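PDB 1CXC: cytochrome C2, which carries electrons on a covalently bound heme c to the oxidized bacteriochlorophyll of the photosynthetic apparatus, and may also serve the respiratory chain. Local coordinates for residues G42-T47 with N112-L117. Residues are numbered along the deposited sequence; the frame is centred on the assembly and turned at random.
Sequences GVVGRT and NIWAYL
V43 points its CB at the C-terminal helix and brings methyl CG2 to 4.3 Å from CD1 of L117, a loose apolar touch. Its side chain also touches W71 and comes to about 4 Å from the heme c at nearest atoms. One step on, V44 does most of the work, because both its methyls rest obliquely on the six-membered ring of W114 and CG2, alone of the two, also reaches L117. CG1 stands anti to the backbone N (chi1 179°), which leaves CG2 beside that N and directed at the helix. There CG2 meets the far end of the W114 indole, 3.9 Å from CH2, and lies equally close to the carbonyl O of L117, with the CB of L117 slightly farther off. CG1 reaches the same benzo ring less closely, 4.2 Å from CZ2. The indole gets there by extension: W114 CG is anti to its own backbone N (chi1 -178°), carrying the six-membered ring out from the helix to the valine, while the F76 ring of helix 73-81 meets it with planes at about 45°. This is the class I cytochrome c fold, in which helix 107-120 packs against helix 5-11 and the loop beyond strand 28-30 helps enclose the heme. G45 occupies the third position of a type II turn from V43 to R46, with a positive phi, and the turn is closed by R46 N to V43 O at 3.1 Å. Past the turn the chain leaves the helix, and R46 swings back toward the heme instead. V43 CA lies 3.7 Å above the plane of the R46 guanidinium, on one face and offset toward its rim, while NH1 hydrogen-bonds heme propionate oxygen O1A and NH2 bonds the carbonyl O of N39.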
loop_
_atom_site.group_PDB
_atom_site.type_symbol
_atom_site.label_atom_id
_atom_site.label_comp_id
_atom_site.label_asym_id
_atom_site.label_seq_id
_atom_site.Cartn_x
_atom_site.Cartn_y
_atom_site.Cartn_z
ATOM N N GLY A 42 1.866 5.943 -7.511
ATOM C CA GLY A 42 1.095 5.245 -8.539
ATOM C C GLY A 42 0.314 4.048 -7.986
ATOM O O GLY A 42 -0.132 3.207 -8.766
ATOM N N VAL A 43 0.216 3.851 -6.659
ATOM C CA VAL A 43 -0.530 2.697 -6.149
ATOM C C VAL A 43 -1.998 2.803 -6.485
ATOM O O VAL A 43 -2.690 1.822 -6.270
ATOM C CB VAL A 43 -0.646 2.473 -4.625
ATOM C CG1 VAL A 43 -0.040 1.154 -4.184
ATOM C CG2 VAL A 43 -0.285 3.698 -3.833
ATOM N N VAL A 44 -2.545 4.011 -6.399
ATOM C CA VAL A 44 -3.968 4.193 -6.641
ATOM C C VAL A 44 -4.440 3.550 -7.931
ATOM O O VAL A 44 -4.012 3.925 -9.013
ATOM C CB VAL A 44 -4.321 5.689 -6.606
ATOM C CG1 VAL A 44 -5.807 5.869 -6.881
ATOM C CG2 VAL A 44 -3.996 6.278 -5.235
ATOM N N GLY A 45 -5.259 2.493 -7.822
ATOM C CA GLY A 45 -5.733 1.807 -9.006
ATOM C C GLY A 45 -4.715 0.841 -9.585
ATOM O O GLY A 45 -5.018 0.090 -10.502
ATOM N N ARG A 46 -3.634 0.545 -8.875
ATOM C CA ARG A 46 -2.653 -0.374 -9.399
ATOM C C ARG A 46 -2.969 -1.815 -9.016
ATOM O O ARG A 46 -3.375 -2.131 -7.890
ATOM C CB ARG A 46 -1.288 0.034 -8.831
ATOM C CG ARG A 46 -0.036 -0.641 -9.393
ATOM C CD ARG A 46 1.003 -0.787 -8.265
ATOM N NE ARG A 46 1.867 0.352 -8.187
ATOM C CZ ARG A 46 2.483 0.743 -7.063
ATOM N NH1 ARG A 46 2.896 -0.091 -6.110
ATOM N NH2 ARG A 46 3.194 1.826 -7.213
ATOM N N THR A 47 -2.712 -2.745 -9.949
ATOM C CA THR A 47 -2.914 -4.158 -9.669
ATOM C C THR A 47 -1.901 -4.587 -8.639
ATOM O O THR A 47 -0.713 -4.240 -8.730
ATOM C CB THR A 47 -2.692 -5.004 -10.908
ATOM O OG1 THR A 47 -3.641 -4.513 -11.821
ATOM C CG2 THR A 47 -2.906 -6.488 -10.634
ATOM N N ASN A 112 -7.160 8.308 6.336
ATOM C CA ASN A 112 -6.407 9.547 6.122
ATOM C C ASN A 112 -5.239 9.340 5.182
ATOM O O ASN A 112 -4.932 10.178 4.332
ATOM C CB ASN A 112 -5.890 10.107 7.440
ATOM C CG ASN A 112 -7.007 10.579 8.363
ATOM O OD1 ASN A 112 -6.831 10.662 9.593
ATOM N ND2 ASN A 112 -8.203 10.857 7.825
ATOM N N ILE A 113 -4.527 8.245 5.359
ATOM C CA ILE A 113 -3.412 7.928 4.502
ATOM C C ILE A 113 -3.900 7.671 3.077
ATOM O O ILE A 113 -3.311 8.176 2.123
ATOM C CB ILE A 113 -2.665 6.705 5.060
ATOM C CG1 ILE A 113 -1.872 7.062 6.317
ATOM C CG2 ILE A 113 -1.746 6.136 3.985
ATOM C CD1 ILE A 113 -1.230 5.840 6.985
ATOM N N TRP A 114 -5.092 7.086 2.893
ATOM C CA TRP A 114 -5.576 6.886 1.534
ATOM C C TRP A 114 -5.887 8.240 0.901
ATOM O O TRP A 114 -5.596 8.483 -0.270
ATOM C CB TRP A 114 -6.837 6.012 1.526
ATOM C CG TRP A 114 -7.324 5.747 0.082
ATOM C CD1 TRP A 114 -8.427 6.384 -0.422
ATOM C CD2 TRP A 114 -6.714 4.948 -0.847
ATOM N NE1 TRP A 114 -8.541 5.974 -1.682
ATOM C CE2 TRP A 114 -7.523 5.133 -1.975
ATOM C CE3 TRP A 114 -5.605 4.126 -0.900
ATOM C CZ2 TRP A 114 -7.218 4.498 -3.178
ATOM C CZ3 TRP A 114 -5.310 3.485 -2.098
ATOM C CH2 TRP A 114 -6.107 3.665 -3.226
ATOM N N ALA A 115 -6.453 9.177 1.662
ATOM C CA ALA A 115 -6.752 10.478 1.103
ATOM C C ALA A 115 -5.473 11.230 0.718
ATOM O O ALA A 115 -5.416 11.942 -0.295
ATOM C CB ALA A 115 -7.528 11.304 2.127
ATOM N N TYR A 116 -4.397 11.004 1.479
ATOM C CA TYR A 116 -3.111 11.623 1.198
ATOM C C TYR A 116 -2.536 11.037 -0.096
ATOM O O TYR A 116 -2.118 11.750 -1.004
ATOM C CB TYR A 116 -2.192 11.351 2.401
ATOM C CG TYR A 116 -0.714 11.637 2.179
ATOM C CD1 TYR A 116 -0.306 12.914 1.826
ATOM C CD2 TYR A 116 0.207 10.622 2.318
ATOM C CE1 TYR A 116 1.034 13.194 1.602
ATOM C CE2 TYR A 116 1.541 10.888 2.095
ATOM C CZ TYR A 116 1.946 12.169 1.739
ATOM O OH TYR A 116 3.288 12.431 1.496
ATOM N N LEU A 117 -2.733 9.753 -0.334
ATOM C CA LEU A 117 -2.226 9.122 -1.549
ATOM C C LEU A 117 -3.009 9.569 -2.769
ATOM O O LEU A 117 -2.490 9.599 -3.872
ATOM C CB LEU A 117 -2.288 7.603 -1.432
ATOM C CG LEU A 117 -1.435 6.975 -0.349
ATOM C CD1 LEU A 117 -1.747 5.493 -0.260
ATOM C CD2 LEU A 117 0.036 7.237 -0.612
#